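Local coordinates for protein 4-amino-4-deoxy-L-arabinose transferase or related glycosyltransferases of PMT family (Cupriavidus metallidurans, PDB 5EZM) that probably transfers 4-amino-4-deoxy-L-arabinose from a polyprenyl-phosphate carrier to lipid A, as a zinc-binding membrane glycosyltransferase of the GT-C fold, at residues Asp58-Phe70 and Thr77-Pro89. Residues are numbered along the deposited sequence; the frame is centred on the assembly and turned at random.
Sequences DEGRYAEISREMF and TIRYNALKYFEKP
E68 meets the tight turn Y80-L83 with both carboxylate oxygens. E68 OE1 accepts from A82 N at 2.8 Å in a nearly straight bond (169°). E68 OE2 takes N81 N on its syn lone pair, with a more bent approach. The E68 chain, extended beyond CG, carries the carboxylate to the turn. With an alanine here, the N81 and A82 amides would probably lose their acceptor and the turn its tie to the helix. R67 grips E64 side-on. The Y80 side chain crosses those of R61, E64 and I65 at about a right angle. R61 CG makes a CH-pi contact over one face of the Y80 ring, 4.0 Å from its centroid. E64 CG comes to the ring edge, and Y80 OH bonds H491. I65 wedges between two tyrosines, I65 CG1 3.4 Å from Y80 CD1 and I65 CD1 3.5 Å from Y85 CD2. I65 CG2, anti to the backbone N, meets I78 CG2 at 3.6 Å. R61 CD touches Y85 OH. The R61 guanidinium plane is turned only 6° from that of the Y85 ring, and R61 salt-bridges D58 and E509. A short beta hairpin, closed by a type I' turn, thus packs on helix 58-72 and leads into E87, which binds zinc with H268 and H270.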
ATOM      1  N   ASP A  58      -1.002  -9.302  -0.816  1.00 65.75           N
ATOM      2  CA  ASP A  58      -0.804  -8.121  -1.655  1.00 66.59           C
ATOM      3  C   ASP A  58       0.638  -7.997  -2.141  1.00 60.30           C
ATOM      4  O   ASP A  58       0.897  -7.973  -3.351  1.00 58.00           O
ATOM      5  CB  ASP A  58      -1.226  -6.868  -0.890  1.00 73.42           C
ATOM      6  CG  ASP A  58      -2.717  -6.824  -0.633  1.00 79.84           C
ATOM      7  OD1 ASP A  58      -3.478  -7.306  -1.499  1.00 81.68           O
ATOM      8  OD2 ASP A  58      -3.125  -6.311   0.431  1.00 82.82           O
ATOM      9  N   GLU A  59       1.590  -7.896  -1.208  1.00 59.08           N
ATOM     10  CA  GLU A  59       2.989  -7.705  -1.586  1.00 59.48           C
ATOM     11  C   GLU A  59       3.453  -8.790  -2.547  1.00 58.05           C
ATOM     12  O   GLU A  59       4.065  -8.504  -3.587  1.00 58.44           O
ATOM     13  CB  GLU A  59       3.879  -7.692  -0.343  1.00 58.59           C
ATOM     14  CG  GLU A  59       3.672  -6.509   0.570  1.00 56.88           C
ATOM     15  CD  GLU A  59       4.862  -6.282   1.475  1.00 55.71           C
ATOM     16  OE1 GLU A  59       5.266  -7.234   2.177  1.00 55.52           O
ATOM     17  OE2 GLU A  59       5.404  -5.155   1.467  1.00 54.89           O
ATOM     18  N   GLY A  60       3.167 -10.049  -2.209  1.00 54.22           N
ATOM     19  CA  GLY A  60       3.544 -11.141  -3.086  1.00 52.53           C
ATOM     20  C   GLY A  60       2.824 -11.097  -4.420  1.00 51.34           C
ATOM     21  O   GLY A  60       3.434 -11.310  -5.468  1.00 49.67           O
ATOM     22  N   ARG A  61       1.516 -10.810  -4.399  1.00 53.08           N
ATOM     23  CA  ARG A  61       0.737 -10.803  -5.635  1.00 56.43           C
ATOM     24  C   ARG A  61       1.266  -9.768  -6.620  1.00 57.16           C
ATOM     25  O   ARG A  61       1.492 -10.072  -7.798  1.00 60.01           O
ATOM     26  CB  ARG A  61      -0.742 -10.541  -5.342  1.00 57.21           C
ATOM     27  CG  ARG A  61      -1.526 -10.124  -6.587  1.00 58.66           C
ATOM     28  CD  ARG A  61      -3.025 -10.018  -6.346  1.00 59.10           C
ATOM     29  NE  ARG A  61      -3.340  -9.263  -5.139  1.00 59.27           N
ATOM     30  CZ  ARG A  61      -4.100  -9.724  -4.152  1.00 59.34           C
ATOM     31  NH1 ARG A  61      -4.640 -10.931  -4.237  1.00 57.24           N
ATOM     32  NH2 ARG A  61      -4.329  -8.972  -3.085  1.00 63.22           N
ATOM     33  N   TYR A  62       1.464  -8.533  -6.161  1.00 54.51           N
ATOM     34  CA  TYR A  62       1.910  -7.498  -7.084  1.00 55.08           C
ATOM     35  C   TYR A  62       3.377  -7.672  -7.454  1.00 53.72           C
ATOM     36  O   TYR A  62       3.764  -7.391  -8.598  1.00 51.29           O
ATOM     37  CB  TYR A  62       1.632  -6.120  -6.485  1.00 54.86           C
ATOM     38  CG  TYR A  62       0.157  -5.916  -6.228  1.00 57.80           C
ATOM     39  CD1 TYR A  62      -0.779  -6.180  -7.221  1.00 59.06           C
ATOM     40  CD2 TYR A  62      -0.305  -5.509  -4.984  1.00 60.83           C
ATOM     41  CE1 TYR A  62      -2.130  -6.018  -6.993  1.00 61.22           C
ATOM     42  CE2 TYR A  62      -1.661  -5.344  -4.744  1.00 63.40           C
ATOM     43  CZ  TYR A  62      -2.568  -5.601  -5.753  1.00 64.25           C
ATOM     44  OH  TYR A  62      -3.915  -5.438  -5.525  1.00 67.31           O
ATOM     45  N   ALA A  63       4.202  -8.163  -6.522  1.00 54.03           N
ATOM     46  CA  ALA A  63       5.596  -8.427  -6.863  1.00 55.56           C
ATOM     47  C   ALA A  63       5.703  -9.505  -7.932  1.00 59.50           C
ATOM     48  O   ALA A  63       6.549  -9.419  -8.833  1.00 63.46           O
ATOM     49  CB  ALA A  63       6.381  -8.828  -5.617  1.00 53.02           C
ATOM     50  N   GLU A  64       4.836 -10.520  -7.862  1.00 58.22           N
ATOM     51  CA  GLU A  64       4.893 -11.627  -8.813  1.00 56.86           C
ATOM     52  C   GLU A  64       4.280 -11.251 -10.154  1.00 57.36           C
ATOM     53  O   GLU A  64       4.837 -11.590 -11.202  1.00 62.13           O
ATOM     54  CB  GLU A  64       4.191 -12.859  -8.243  1.00 56.89           C
ATOM     55  CG  GLU A  64       3.976 -13.973  -9.267  1.00 59.66           C
ATOM     56  CD  GLU A  64       5.277 -14.535  -9.833  1.00 61.30           C
ATOM     57  OE1 GLU A  64       6.349 -14.316  -9.232  1.00 61.66           O
ATOM     58  OE2 GLU A  64       5.228 -15.207 -10.882  1.00 62.97           O
ATOM     59  N   ILE A  65       3.128 -10.578 -10.143  1.00 53.32           N
ATOM     60  CA  ILE A  65       2.569 -10.058 -11.388  1.00 52.79           C
ATOM     61  C   ILE A  65       3.607  -9.208 -12.106  1.00 54.65           C
ATOM     62  O   ILE A  65       3.864  -9.379 -13.304  1.00 56.89           O
ATOM     63  CB  ILE A  65       1.284  -9.261 -11.110  1.00 54.05           C
ATOM     64  CG1 ILE A  65       0.154 -10.205 -10.693  1.00 56.42           C
ATOM     65  CG2 ILE A  65       0.884  -8.461 -12.332  1.00 55.46           C
ATOM     66  CD1 ILE A  65      -1.100  -9.500 -10.236  1.00 57.45           C
ATOM     67  N   SER A  66       4.241  -8.294 -11.369  1.00 57.36           N
ATOM     68  CA  SER A  66       5.270  -7.460 -11.977  1.00 56.23           C
ATOM     69  C   SER A  66       6.441  -8.295 -12.472  1.00 56.05           C
ATOM     70  O   SER A  66       7.022  -7.995 -13.520  1.00 57.54           O
ATOM     71  CB  SER A  66       5.737  -6.402 -10.984  1.00 53.50           C
ATOM     72  OG  SER A  66       4.691  -5.487 -10.716  1.00 52.50           O
ATOM     73  N   ARG A  67       6.803  -9.351 -11.739  1.00 54.76           N
ATOM     74  CA  ARG A  67       7.866 -10.230 -12.214  1.00 55.47           C
ATOM     75  C   ARG A  67       7.501 -10.857 -13.556  1.00 58.16           C
ATOM     76  O   ARG A  67       8.311 -10.872 -14.488  1.00 60.70           O
ATOM     77  CB  ARG A  67       8.167 -11.321 -11.187  1.00 54.67           C
ATOM     78  CG  ARG A  67       9.354 -12.196 -11.577  1.00 55.35           C
ATOM     79  CD  ARG A  67       9.439 -13.461 -10.737  1.00 55.86           C
ATOM     80  NE  ARG A  67       8.390 -14.419 -11.074  1.00 57.42           N
ATOM     81  CZ  ARG A  67       8.467 -15.282 -12.080  1.00 61.48           C
ATOM     82  NH1 ARG A  67       7.468 -16.122 -12.314  1.00 64.01           N
ATOM     83  NH2 ARG A  67       9.541 -15.304 -12.856  1.00 63.37           N
ATOM     84  N   GLU A  68       6.277 -11.378 -13.671  1.00 55.96           N
ATOM     85  CA  GLU A  68       5.870 -12.046 -14.903  1.00 54.00           C
ATOM     86  C   GLU A  68       5.809 -11.067 -16.063  1.00 55.54           C
ATOM     87  O   GLU A  68       6.208 -11.400 -17.186  1.00 55.57           O
ATOM     88  CB  GLU A  68       4.524 -12.740 -14.704  1.00 52.49           C
ATOM     89  CG  GLU A  68       4.605 -13.958 -13.799  1.00 53.42           C
ATOM     90  CD  GLU A  68       3.253 -14.574 -13.519  1.00 55.86           C
ATOM     91  OE1 GLU A  68       2.428 -14.668 -14.455  1.00 57.51           O
ATOM     92  OE2 GLU A  68       3.012 -14.958 -12.357  1.00 55.79           O
ATOM     93  N   MET A  69       5.311  -9.853 -15.814  1.00 58.75           N
ATOM     94  CA  MET A  69       5.340  -8.825 -16.848  1.00 59.75           C
ATOM     95  C   MET A  69       6.774  -8.529 -17.269  1.00 60.67           C
ATOM     96  O   MET A  69       7.070  -8.402 -18.463  1.00 59.32           O
ATOM     97  CB  MET A  69       4.647  -7.563 -16.337  1.00 59.13           C
ATOM     98  CG  MET A  69       4.529  -6.447 -17.353  1.00 62.45           C
ATOM     99  SD  MET A  69       3.622  -5.035 -16.690  1.00 66.15           S
ATOM    100  CE  MET A  69       2.018  -5.752 -16.355  1.00 66.80           C
ATOM    101  N   PHE A  70       7.681  -8.453 -16.291  1.00 60.60           N
ATOM    102  CA  PHE A  70       9.091  -8.192 -16.559  1.00 59.57           C
ATOM    103  C   PHE A  70       9.710  -9.293 -17.410  1.00 60.94           C
ATOM    104  O   PHE A  70      10.499  -9.017 -18.322  1.00 66.01           O
ATOM    105  CB  PHE A  70       9.823  -8.050 -15.224  1.00 59.93           C
ATOM    106  CG  PHE A  70      11.315  -7.941 -15.334  1.00 61.01           C
ATOM    107  CD1 PHE A  70      11.903  -6.949 -16.098  1.00 62.02           C
ATOM    108  CD2 PHE A  70      12.131  -8.804 -14.622  1.00 61.40           C
ATOM    109  CE1 PHE A  70      13.281  -6.839 -16.177  1.00 62.51           C
ATOM    110  CE2 PHE A  70      13.505  -8.698 -14.695  1.00 63.23           C
ATOM    111  CZ  PHE A  70      14.081  -7.713 -15.473  1.00 62.79           C
ATOM    112  N   THR A  77      -1.456  -7.157 -21.293  1.00 66.59           N
ATOM    113  CA  THR A  77      -2.252  -8.250 -20.740  1.00 66.68           C
ATOM    114  C   THR A  77      -1.633  -8.671 -19.414  1.00 64.78           C
ATOM    115  O   THR A  77      -0.658  -9.427 -19.379  1.00 64.55           O
ATOM    116  CB  THR A  77      -2.323  -9.412 -21.725  1.00 66.32           C
ATOM    117  OG1 THR A  77      -2.709  -8.917 -23.014  1.00 66.24           O
ATOM    118  CG2 THR A  77      -3.343 -10.447 -21.261  1.00 65.30           C
ATOM    119  N   ILE A  78      -2.204  -8.172 -18.314  1.00 62.76           N
ATOM    120  CA  ILE A  78      -1.713  -8.507 -16.983  1.00 60.53           C
ATOM    121  C   ILE A  78      -1.962  -9.983 -16.699  1.00 60.35           C
ATOM    122  O   ILE A  78      -3.040 -10.519 -16.989  1.00 60.50           O
ATOM    123  CB  ILE A  78      -2.389  -7.615 -15.928  1.00 58.29           C
ATOM    124  CG1 ILE A  78      -2.101  -6.142 -16.207  1.00 59.38           C
ATOM    125  CG2 ILE A  78      -1.928  -7.983 -14.529  1.00 56.17           C
ATOM    126  CD1 ILE A  78      -2.887  -5.197 -15.321  1.00 61.20           C
ATOM    127  N   ARG A  79      -0.961 -10.652 -16.132  1.00 59.69           N
ATOM    128  CA  ARG A  79      -1.068 -12.066 -15.805  1.00 58.85           C
ATOM    129  C   ARG A  79      -0.540 -12.333 -14.404  1.00 58.38           C
ATOM    130  O   ARG A  79       0.433 -11.714 -13.961  1.00 58.35           O
ATOM    131  CB  ARG A  79      -0.318 -12.931 -16.823  1.00 57.20           C
ATOM    132  CG  ARG A  79      -1.003 -12.996 -18.174  1.00 59.08           C
ATOM    133  CD  ARG A  79      -0.393 -14.057 -19.073  1.00 60.71           C
ATOM    134  NE  ARG A  79      -1.050 -14.081 -20.375  1.00 63.78           N
ATOM    135  CZ  ARG A  79      -2.084 -14.861 -20.673  1.00 66.18           C
ATOM    136  NH1 ARG A  79      -2.574 -15.690 -19.762  1.00 68.46           N
ATOM    137  NH2 ARG A  79      -2.626 -14.813 -21.882  1.00 65.53           N
ATOM    138  N   TYR A  80      -1.201 -13.255 -13.707  1.00 58.07           N
ATOM    139  CA  TYR A  80      -0.813 -13.681 -12.367  1.00 59.50           C
ATOM    140  C   TYR A  80      -0.729 -15.201 -12.390  1.00 58.77           C
ATOM    141  O   TYR A  80      -1.750 -15.881 -12.555  1.00 56.74           O
ATOM    142  CB  TYR A  80      -1.815 -13.191 -11.317  1.00 60.76           C
ATOM    143  CG  TYR A  80      -1.395 -13.410  -9.877  1.00 60.48           C
ATOM    144  CD1 TYR A  80      -0.055 -13.419  -9.512  1.00 61.54           C
ATOM    145  CD2 TYR A  80      -2.343 -13.617  -8.883  1.00 60.72           C
ATOM    146  CE1 TYR A  80       0.331 -13.616  -8.193  1.00 61.98           C
ATOM    147  CE2 TYR A  80      -1.968 -13.822  -7.561  1.00 62.12           C
ATOM    148  CZ  TYR A  80      -0.628 -13.821  -7.221  1.00 60.33           C
ATOM    149  OH  TYR A  80      -0.249 -14.024  -5.909  1.00 54.94           O
ATOM    150  N   ASN A  81       0.488 -15.726 -12.238  1.00 56.80           N
ATOM    151  CA  ASN A  81       0.759 -17.155 -12.384  1.00 55.48           C
ATOM    152  C   ASN A  81       0.300 -17.650 -13.755  1.00 57.76           C
ATOM    153  O   ASN A  81      -0.430 -18.637 -13.877  1.00 58.75           O
ATOM    154  CB  ASN A  81       0.123 -17.952 -11.245  1.00 54.39           C
ATOM    155  CG  ASN A  81       0.699 -17.575  -9.891  1.00 56.19           C
ATOM    156  OD1 ASN A  81       1.745 -18.084  -9.486  1.00 56.53           O
ATOM    157  ND2 ASN A  81       0.025 -16.668  -9.189  1.00 57.13           N
ATOM    158  N   ALA A  82       0.726 -16.925 -14.790  1.00 59.11           N
ATOM    159  CA  ALA A  82       0.499 -17.269 -16.189  1.00 60.59           C
ATOM    160  C   ALA A  82      -0.966 -17.113 -16.578  1.00 64.25           C
ATOM    161  O   ALA A  82      -1.329 -17.355 -17.733  1.00 68.81           O
ATOM    162  CB  ALA A  82       0.985 -18.692 -16.488  1.00 57.74           C
ATOM    163  N   LEU A  83      -1.810 -16.687 -15.644  1.00 62.88           N
ATOM    164  CA  LEU A  83      -3.238 -16.559 -15.890  1.00 64.57           C
ATOM    165  C   LEU A  83      -3.654 -15.095 -15.913  1.00 65.30           C
ATOM    166  O   LEU A  83      -3.128 -14.271 -15.159  1.00 66.41           O
ATOM    167  CB  LEU A  83      -4.052 -17.303 -14.829  1.00 63.82           C
ATOM    168  CG  LEU A  83      -3.801 -18.803 -14.725  1.00 61.62           C
ATOM    169  CD1 LEU A  83      -4.591 -19.358 -13.557  1.00 61.70           C
ATOM    170  CD2 LEU A  83      -4.180 -19.494 -16.023  1.00 63.25           C
ATOM    171  N   LYS A  84      -4.612 -14.786 -16.788  1.00 63.98           N
ATOM    172  CA  LYS A  84      -5.105 -13.421 -16.923  1.00 60.91           C
ATOM    173  C   LYS A  84      -5.632 -12.909 -15.592  1.00 61.35           C
ATOM    174  O   LYS A  84      -6.409 -13.587 -14.911  1.00 58.81           O
ATOM    175  CB  LYS A  84      -6.205 -13.352 -17.983  1.00 59.75           C
ATOM    176  CG  LYS A  84      -5.738 -13.640 -19.397  1.00 59.20           C
ATOM    177  CD  LYS A  84      -6.884 -13.502 -20.381  1.00 60.00           C
ATOM    178  CE  LYS A  84      -6.407 -13.682 -21.810  1.00 61.62           C
ATOM    179  NZ  LYS A  84      -7.474 -13.350 -22.800  1.00 63.90           N
ATOM    180  N   TYR A  85      -5.195 -11.709 -15.220  1.00 64.56           N
ATOM    181  CA  TYR A  85      -5.606 -11.051 -13.982  1.00 64.91           C
ATOM    182  C   TYR A  85      -6.134  -9.675 -14.371  1.00 64.31           C
ATOM    183  O   TYR A  85      -5.353  -8.755 -14.627  1.00 65.66           O
ATOM    184  CB  TYR A  85      -4.442 -10.956 -13.001  1.00 66.20           C
ATOM    185  CG  TYR A  85      -4.825 -10.477 -11.620  1.00 68.52           C
ATOM    186  CD1 TYR A  85      -5.540 -11.295 -10.755  1.00 69.64           C
ATOM    187  CD2 TYR A  85      -4.460  -9.213 -11.176  1.00 68.47           C
ATOM    188  CE1 TYR A  85      -5.889 -10.864  -9.485  1.00 70.49           C
ATOM    189  CE2 TYR A  85      -4.803  -8.774  -9.907  1.00 70.15           C
ATOM    190  CZ  TYR A  85      -5.518  -9.604  -9.067  1.00 71.38           C
ATOM    191  OH  TYR A  85      -5.864  -9.175  -7.804  1.00 72.68           O
ATOM    192  N   PHE A  86      -7.458  -9.541 -14.427  1.00 64.36           N
ATOM    193  CA  PHE A  86      -8.111  -8.308 -14.847  1.00 63.40           C
ATOM    194  C   PHE A  86      -8.814  -7.605 -13.689  1.00 67.60           C
ATOM    195  O   PHE A  86      -9.798  -6.892 -13.899  1.00 69.53           O
ATOM    196  CB  PHE A  86      -9.104  -8.587 -15.973  1.00 58.03           C
ATOM    197  CG  PHE A  86      -8.464  -9.055 -17.247  1.00 56.38           C
ATOM    198  CD1 PHE A  86      -7.132  -8.776 -17.516  1.00 56.25           C
ATOM    199  CD2 PHE A  86      -9.198  -9.771 -18.183  1.00 56.96           C
ATOM    200  CE1 PHE A  86      -6.540  -9.207 -18.697  1.00 55.78           C
ATOM    201  CE2 PHE A  86      -8.615 -10.202 -19.367  1.00 55.58           C
ATOM    202  CZ  PHE A  86      -7.283  -9.922 -19.622  1.00 54.95           C
ATOM    203  N   GLU A  87      -8.325  -7.791 -12.462  1.00 67.99           N
ATOM    204  CA  GLU A  87      -8.945  -7.152 -11.309  1.00 69.46           C
ATOM    205  C   GLU A  87      -8.345  -5.785 -10.987  1.00 68.80           C
ATOM    206  O   GLU A  87      -8.923  -5.056 -10.175  1.00 69.57           O
ATOM    207  CB  GLU A  87      -8.864  -8.070 -10.069  1.00 68.03           C
ATOM    208  CG  GLU A  87      -9.231  -9.548 -10.325  1.00 71.62           C
ATOM    209  CD  GLU A  87     -10.501 -10.050  -9.599  1.00 75.22           C
ATOM    210  OE1 GLU A  87     -11.152  -9.290  -8.852  1.00 76.83           O
ATOM    211  OE2 GLU A  87     -10.858 -11.235  -9.778  1.00 76.23           O
ATOM    212  N   LYS A  88      -7.225  -5.407 -11.608  1.00 68.13           N
ATOM    213  CA  LYS A  88      -6.555  -4.141 -11.327  1.00 67.84           C
ATOM    214  C   LYS A  88      -5.946  -3.559 -12.595  1.00 67.20           C
ATOM    215  O   LYS A  88      -5.571  -4.304 -13.509  1.00 65.53           O
ATOM    216  CB  LYS A  88      -5.437  -4.295 -10.279  1.00 66.51           C
ATOM    217  CG  LYS A  88      -5.868  -4.871  -8.942  1.00 66.53           C
ATOM    218  CD  LYS A  88      -6.762  -3.921  -8.167  1.00 66.10           C
ATOM    219  CE  LYS A  88      -7.279  -4.601  -6.908  1.00 67.93           C
ATOM    220  NZ  LYS A  88      -8.197  -3.737  -6.121  1.00 71.37           N
ATOM    221  N   PRO A  89      -5.832  -2.234 -12.674  1.00 68.68           N
ATOM    222  CA  PRO A  89      -5.113  -1.592 -13.792  1.00 67.98           C
ATOM    223  C   PRO A  89      -3.609  -1.666 -13.581  1.00 66.20           C
ATOM    224  O   PRO A  89      -3.154  -2.000 -12.476  1.00 65.36           O
ATOM    225  CB  PRO A  89      -5.622  -0.139 -13.746  1.00 67.20           C
ATOM    226  CG  PRO A  89      -6.824  -0.161 -12.862  1.00 68.06           C
ATOM    227  CD  PRO A  89      -6.579  -1.253 -11.875  1.00 68.64           C
TER